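Local structure of fructooligosaccharide ABC transporter substrate-binding protein FusA (Streptococcus pneumoniae, 5G5Y) at residues Glu192-Leu197 with Lys232-Leu237; Ile203-Asp208 with Asp225-Gly230. The protein captures short- and long-chain fructooligosaccharides, with a preference for tetrasaccharides and larger, for import by the FusABC-MsmK ABC transporter. All blocks are in the same frame, centred on the assembly; numbering follows the deposited sequence.

Interaction 1 (Glu192-Leu197 with Lys232-Leu237); sequences EDFKFL and KFIRQL
Phe-233 meets Leu-197 at the rim of its ring: the Leu-197 methyl CD1 lies near the ring plane, 4.4 Å from CE2, a loose edge contact between apolar groups. Phe-233 also packs on Thr-157 and Ile-161 of helix 157-169. The next residue, Ile-234, makes the main contact, covering one face of the Phe-194 ring. Its CG2 methyl lies over the middle of that face, while CG1 and CD1 come down at the rim, CG1 3.8 Å from Phe-194 CE1 and the Ile-234 methyl CD1 4.0 Å from Phe-194 CD1. With Ile-234 CG1 anti to the carbonyl carbon (chi1 -57°), both arms of the residue are used. Phe-194 reaches the helix with its CG held between backbone N and carbonyl carbon (chi1 59°), and the other face of its ring has Asp-193 OD1 3.8 Å above the plane, offset toward the rim. Leu-237 extends the apolar surface onto Phe-183 of strand 181-183, which Leu-197 and Ile-234 also touch.

Polar groups organise the turn that presents Phe-194. Asp-193 OD2 accepts from Lys-195 N at 3.2 Å, forming an Asx turn, and from Lys-195 NZ at 2.8 Å in a salt bridge; the two donors arrive from opposite faces of the carboxylate.

The contact joins the loop after strand 181-183 to helix 225-239, with the Phe-194 side chain about 11 Å from that of the substrate-binding Asn-191. No hydrogen bond crosses between the segments, whose contacting residues are all buried. Residues 232-237 therefore pack on 192-197 by shape and the hydrophobic effect, whereas the directional bonds of the turn are made within the loop and to Arg-450 and Tyr-447 of helix 429-455, fixing the turn that carries the aromatic ring.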
loop_
_atom_site.group_PDB
_atom_site.type_symbol
_atom_site.label_atom_id
_atom_site.label_comp_id
_atom_site.label_asym_id
_atom_site.label_seq_id
_atom_site.Cartn_x
_atom_site.Cartn_y
_atom_site.Cartn_z
ATOM N N GLU A 192 -8.911 -8.296 -0.840
ATOM C CA GLU A 192 -10.036 -9.190 -0.699
ATOM C C GLU A 192 -9.686 -10.649 -0.992
ATOM O O GLU A 192 -10.549 -11.504 -0.997
ATOM C CB GLU A 192 -11.208 -8.693 -1.573
ATOM C CG GLU A 192 -11.869 -7.409 -1.073
ATOM C CD GLU A 192 -11.038 -6.166 -1.221
ATOM O OE1 GLU A 192 -10.497 -5.929 -2.303
ATOM O OE2 GLU A 192 -10.894 -5.406 -0.261
ATOM N N ASP A 193 -8.413 -10.954 -1.185
ATOM C CA ASP A 193 -7.979 -12.315 -1.426
ATOM C C ASP A 193 -7.810 -13.103 -0.119
ATOM O O ASP A 193 -7.572 -12.505 0.920
ATOM C CB ASP A 193 -6.637 -12.303 -2.176
ATOM C CG ASP A 193 -6.246 -13.685 -2.670
ATOM O OD1 ASP A 193 -7.114 -14.319 -3.316
ATOM O OD2 ASP A 193 -5.143 -14.207 -2.353
ATOM N N PHE A 194 -7.838 -14.444 -0.197
ATOM C CA PHE A 194 -7.728 -15.320 0.949
ATOM C C PHE A 194 -6.296 -15.642 1.407
ATOM O O PHE A 194 -6.132 -16.355 2.395
ATOM C CB PHE A 194 -8.494 -16.676 0.720
ATOM C CG PHE A 194 -8.022 -17.462 -0.473
ATOM C CD1 PHE A 194 -6.834 -18.178 -0.445
ATOM C CD2 PHE A 194 -8.738 -17.434 -1.659
ATOM C CE1 PHE A 194 -6.394 -18.865 -1.572
ATOM C CE2 PHE A 194 -8.291 -18.127 -2.779
ATOM C CZ PHE A 194 -7.131 -18.860 -2.725
ATOM N N LYS A 195 -5.273 -15.182 0.677
ATOM C CA LYS A 195 -3.897 -15.693 0.858
ATOM C C LYS A 195 -3.341 -15.454 2.285
ATOM O O LYS A 195 -2.444 -16.192 2.735
ATOM C CB LYS A 195 -2.931 -15.196 -0.239
ATOM C CG LYS A 195 -2.608 -13.698 -0.166
ATOM C CD LYS A 195 -1.487 -13.270 -1.113
ATOM C CE LYS A 195 -1.722 -13.635 -2.580
ATOM N NZ LYS A 195 -2.826 -12.807 -3.158
ATOM N N PHE A 196 -3.892 -14.477 3.015
ATOM C CA PHE A 196 -3.609 -14.319 4.453
ATOM C C PHE A 196 -3.597 -15.646 5.263
ATOM O O PHE A 196 -2.764 -15.855 6.183
ATOM C CB PHE A 196 -4.610 -13.311 5.073
ATOM C CG PHE A 196 -4.449 -13.141 6.540
ATOM C CD1 PHE A 196 -3.419 -12.346 7.049
ATOM C CD2 PHE A 196 -5.257 -13.831 7.408
ATOM C CE1 PHE A 196 -3.223 -12.215 8.412
ATOM C CE2 PHE A 196 -5.062 -13.713 8.783
ATOM C CZ PHE A 196 -4.042 -12.905 9.278
ATOM N N LEU A 197 -4.495 -16.565 4.923
ATOM C CA LEU A 197 -4.632 -17.812 5.695
ATOM C C LEU A 197 -3.490 -18.799 5.438
ATOM O O LEU A 197 -3.312 -19.730 6.219
ATOM C CB LEU A 197 -5.959 -18.527 5.394
ATOM C CG LEU A 197 -7.236 -17.836 5.919
ATOM C CD1 LEU A 197 -8.456 -18.712 5.652
ATOM C CD2 LEU A 197 -7.153 -17.498 7.406
ATOM N N LYS A 232 -4.515 -26.837 -0.601
ATOM C CA LYS A 232 -5.276 -28.047 -0.283
ATOM C C LYS A 232 -6.337 -27.723 0.770
ATOM O O LYS A 232 -7.429 -28.268 0.722
ATOM C CB LYS A 232 -4.372 -29.160 0.185
ATOM C CG LYS A 232 -3.550 -29.707 -0.966
ATOM C CD LYS A 232 -2.571 -30.752 -0.491
ATOM C CE LYS A 232 -3.299 -32.041 -0.180
ATOM N NZ LYS A 232 -2.382 -33.202 -0.318
ATOM N N PHE A 233 -6.037 -26.772 1.651
ATOM C CA PHE A 233 -7.029 -26.344 2.662
ATOM C C PHE A 233 -8.216 -25.616 2.015
ATOM O O PHE A 233 -9.379 -25.943 2.283
ATOM C CB PHE A 233 -6.374 -25.455 3.750
ATOM C CG PHE A 233 -7.359 -24.901 4.733
ATOM C CD1 PHE A 233 -7.911 -25.729 5.722
ATOM C CD2 PHE A 233 -7.731 -23.568 4.696
ATOM C CE1 PHE A 233 -8.849 -25.234 6.614
ATOM C CE2 PHE A 233 -8.669 -23.062 5.619
ATOM C CZ PHE A 233 -9.207 -23.891 6.579
ATOM N N ILE A 234 -7.939 -24.661 1.120
ATOM C CA ILE A 234 -9.011 -23.936 0.460
ATOM C C ILE A 234 -9.831 -24.943 -0.413
ATOM O O ILE A 234 -11.078 -24.856 -0.452
ATOM C CB ILE A 234 -8.492 -22.749 -0.370
ATOM C CG1 ILE A 234 -7.670 -21.758 0.506
ATOM C CG2 ILE A 234 -9.663 -22.004 -1.030
ATOM C CD1 ILE A 234 -8.392 -21.185 1.699
ATOM N N ARG A 235 -9.144 -25.879 -1.062
ATOM C CA ARG A 235 -9.845 -26.992 -1.780
ATOM C C ARG A 235 -10.828 -27.789 -0.879
ATOM O O ARG A 235 -11.934 -28.116 -1.299
ATOM C CB ARG A 235 -8.847 -27.914 -2.439
ATOM C CG ARG A 235 -9.443 -29.179 -3.036
ATOM C CD ARG A 235 -10.426 -28.906 -4.150
ATOM N NE ARG A 235 -11.033 -30.158 -4.631
ATOM C CZ ARG A 235 -11.980 -30.241 -5.567
ATOM N NH1 ARG A 235 -12.447 -29.168 -6.164
ATOM N NH2 ARG A 235 -12.480 -31.431 -5.897
ATOM N N GLN A 236 -10.407 -28.108 0.327
ATOM C CA GLN A 236 -11.297 -28.718 1.323
ATOM C C GLN A 236 -12.532 -27.886 1.555
ATOM O O GLN A 236 -13.636 -28.437 1.561
ATOM C CB GLN A 236 -10.609 -28.928 2.661
ATOM C CG GLN A 236 -9.578 -30.027 2.725
ATOM C CD GLN A 236 -8.956 -30.081 4.129
ATOM O OE1 GLN A 236 -7.949 -29.426 4.403
ATOM N NE2 GLN A 236 -9.594 -30.813 5.029
ATOM N N LEU A 237 -12.372 -26.566 1.709
ATOM C CA LEU A 237 -13.538 -25.687 1.833
ATOM C C LEU A 237 -14.433 -25.761 0.619
ATOM O O LEU A 237 -15.670 -25.800 0.772
ATOM C CB LEU A 237 -13.168 -24.210 2.058
ATOM C CG LEU A 237 -12.235 -23.941 3.215
ATOM C CD1 LEU A 237 -11.990 -22.427 3.364
ATOM C CD2 LEU A 237 -12.744 -24.551 4.500
#

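Interaction 2 (Ile203-Asp208 with Asp225-Gly230); sequences IGDNDD and DNYKEG
Asp-205 approaches the edge of the Tyr-227 ring: OD2 lies 3.5 Å from CE2, CG sits in the ring plane, and the carboxylate is turned almost square to the ring, the two planes 86° apart. One water joins their polar ends, donating to Asp-205 OD2 at 2.7 Å and lying 2.9 Å from Tyr-227 OH. The tyrosine ring reaches the loop because its CG stands anti to the backbone N (chi1 -179°). Beside this pair, Ile-203 crosses Asn-226 at about a right angle, and its CD1 methyl lies over a face of the amide, 3.6 Å from Asn-226 OD1.

The second shell fixes these groups. Asp-205 OD1 is hydrogen-bonded to Thr-221 and His-209, and Asn-226 ND2 to the carbonyl of Phe-201. Phe-198 meets the Tyr-227 ring edge-to-face.

Farther out, just before helix 225-239 begins, Asp-219, Phe-220, Asp-223 and Asn-224 bind a calcium ion, and the side chain of Ile-203 is about 7 Å from this bound calcium ion.

With both carboxylate oxygens of Asp-205 engaged, its orientation is well defined, and the weakly positive C-H edge of the tyrosine probably suits the negative charge. Between 203-208 and 225-230 no direct hydrogen bond forms, only the water bridge and van der Waals contacts; a direct bond from helix to loop is that of Asn-226 to Phe-201, just before 203-208.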
loop_
_atom_site.group_PDB
_atom_site.type_symbol
_atom_site.label_atom_id
_atom_site.label_comp_id
_atom_site.label_asym_id
_atom_site.label_seq_id
_atom_site.Cartn_x
_atom_site.Cartn_y
_atom_site.Cartn_z
ATOM N N ILE A 203 5.078 -20.077 6.745
ATOM C CA ILE A 203 5.626 -19.163 5.718
ATOM C C ILE A 203 4.594 -18.226 5.103
ATOM O O ILE A 203 4.737 -16.979 5.161
ATOM C CB ILE A 203 6.411 -19.904 4.613
ATOM C CG1 ILE A 203 7.519 -20.724 5.271
ATOM C CG2 ILE A 203 7.012 -18.901 3.649
ATOM C CD1 ILE A 203 8.370 -21.558 4.343
ATOM N N GLY A 204 3.597 -18.812 4.457
ATOM C CA GLY A 204 2.490 -18.038 3.939
ATOM C C GLY A 204 2.777 -17.426 2.585
ATOM O O GLY A 204 3.594 -17.946 1.817
ATOM N N ASP A 205 2.088 -16.334 2.295
ATOM C CA ASP A 205 2.040 -15.767 0.944
ATOM C C ASP A 205 1.736 -14.263 0.979
ATOM O O ASP A 205 1.184 -13.746 1.947
ATOM C CB ASP A 205 0.981 -16.508 0.118
ATOM C CG ASP A 205 1.083 -16.244 -1.390
ATOM O OD1 ASP A 205 2.217 -15.959 -1.885
ATOM O OD2 ASP A 205 0.009 -16.335 -2.085
ATOM N N ASN A 206 2.079 -13.560 -0.092
ATOM C CA ASN A 206 1.643 -12.174 -0.240
ATOM C C ASN A 206 1.533 -11.862 -1.720
ATOM O O ASN A 206 1.833 -12.740 -2.540
ATOM C CB ASN A 206 2.570 -11.221 0.502
ATOM C CG ASN A 206 4.007 -11.296 0.032
ATOM O OD1 ASN A 206 4.290 -11.419 -1.170
ATOM N ND2 ASN A 206 4.938 -11.162 0.968
ATOM N N ASP A 207 1.110 -10.648 -2.060
ATOM C CA ASP A 207 0.842 -10.310 -3.480
ATOM C C ASP A 207 2.083 -10.346 -4.355
ATOM O O ASP A 207 1.944 -10.452 -5.556
ATOM C CB ASP A 207 0.109 -8.964 -3.591
ATOM C CG ASP A 207 -1.342 -9.051 -3.147
ATOM O OD1 ASP A 207 -1.862 -10.193 -2.992
ATOM O OD2 ASP A 207 -1.985 -7.989 -2.956
ATOM N N ASP A 208 3.279 -10.230 -3.775
ATOM C CA ASP A 208 4.541 -10.404 -4.529
ATOM C C ASP A 208 5.035 -11.862 -4.567
ATOM O O ASP A 208 6.024 -12.155 -5.226
ATOM C CB ASP A 208 5.661 -9.588 -3.894
ATOM C CG ASP A 208 5.362 -8.097 -3.868
ATOM O OD1 ASP A 208 4.939 -7.543 -4.891
ATOM O OD2 ASP A 208 5.542 -7.465 -2.804
ATOM N N ASP A 225 6.196 -26.253 -0.304
ATOM C CA ASP A 225 5.257 -27.279 0.188
ATOM C C ASP A 225 4.155 -26.663 1.055
ATOM O O ASP A 225 3.025 -27.137 1.042
ATOM C CB ASP A 225 5.994 -28.333 0.991
ATOM C CG ASP A 225 6.933 -29.177 0.132
ATOM O OD1 ASP A 225 6.902 -29.062 -1.123
ATOM O OD2 ASP A 225 7.680 -29.974 0.734
ATOM N N ASN A 226 4.494 -25.605 1.796
ATOM C CA ASN A 226 3.520 -24.904 2.677
ATOM C C ASN A 226 2.384 -24.298 1.902
ATOM O O ASN A 226 1.266 -24.279 2.357
ATOM C CB ASN A 226 4.194 -23.785 3.492
ATOM C CG ASN A 226 5.513 -24.215 4.082
ATOM O OD1 ASN A 226 6.480 -24.409 3.326
ATOM N ND2 ASN A 226 5.567 -24.448 5.409
ATOM N N TYR A 227 2.708 -23.765 0.727
ATOM C CA TYR A 227 1.741 -23.136 -0.131
ATOM C C TYR A 227 0.776 -24.187 -0.695
ATOM O O TYR A 227 -0.411 -23.934 -0.782
ATOM C CB TYR A 227 2.462 -22.446 -1.259
ATOM C CG TYR A 227 1.632 -21.708 -2.253
ATOM C CD1 TYR A 227 1.117 -22.364 -3.344
ATOM C CD2 TYR A 227 1.431 -20.315 -2.155
ATOM C CE1 TYR A 227 0.418 -21.679 -4.317
ATOM C CE2 TYR A 227 0.683 -19.626 -3.119
ATOM C CZ TYR A 227 0.195 -20.323 -4.198
ATOM O OH TYR A 227 -0.529 -19.672 -5.183
ATOM N N LYS A 228 1.325 -25.332 -1.097
ATOM C CA LYS A 228 0.518 -26.479 -1.535
ATOM C C LYS A 228 -0.485 -26.885 -0.438
ATOM O O LYS A 228 -1.654 -27.093 -0.746
ATOM C CB LYS A 228 1.412 -27.641 -1.978
ATOM C CG LYS A 228 0.648 -28.925 -2.241
ATOM C CD LYS A 228 1.486 -29.955 -2.962
ATOM C CE LYS A 228 2.342 -30.753 -2.030
ATOM N NZ LYS A 228 2.752 -32.009 -2.731
ATOM N N GLU A 229 -0.035 -26.962 0.820
ATOM C CA GLU A 229 -0.932 -27.275 1.932
ATOM C C GLU A 229 -2.029 -26.228 2.108
ATOM O O GLU A 229 -3.159 -26.585 2.422
ATOM C CB GLU A 229 -0.157 -27.526 3.257
ATOM C CG GLU A 229 0.818 -28.691 3.186
ATOM C CD GLU A 229 0.147 -30.018 2.815
ATOM O OE1 GLU A 229 -0.912 -30.343 3.393
ATOM O OE2 GLU A 229 0.651 -30.697 1.906
ATOM N N GLY A 230 -1.699 -24.943 1.934
ATOM C CA GLY A 230 -2.680 -23.882 1.946
ATOM C C GLY A 230 -3.724 -24.062 0.873
ATOM O O GLY A 230 -4.923 -23.926 1.107
HETATM O O HOH W 1 -1.470 -17.116 -4.181
#

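In the fold
Both interactions set the loop between strands 181-183 and 210-212 against helix 225-239: interaction 2 at its first turns, next to a calcium site, and interaction 1 farther along. Their centres are 10 Å apart, and both segments of interaction 2 fall between those of interaction 1 along the chain. The later contact on the helix is wholly buried and apolar; the earlier is only partly buried and mixes a carboxylate, an amide and a water with apolar groups. Lys-195 ties the two together, its NZ forming a salt bridge with Asp-207 OD1 (2.8 Å) while its CE packs 3.2 Å from Asp-205 OD2.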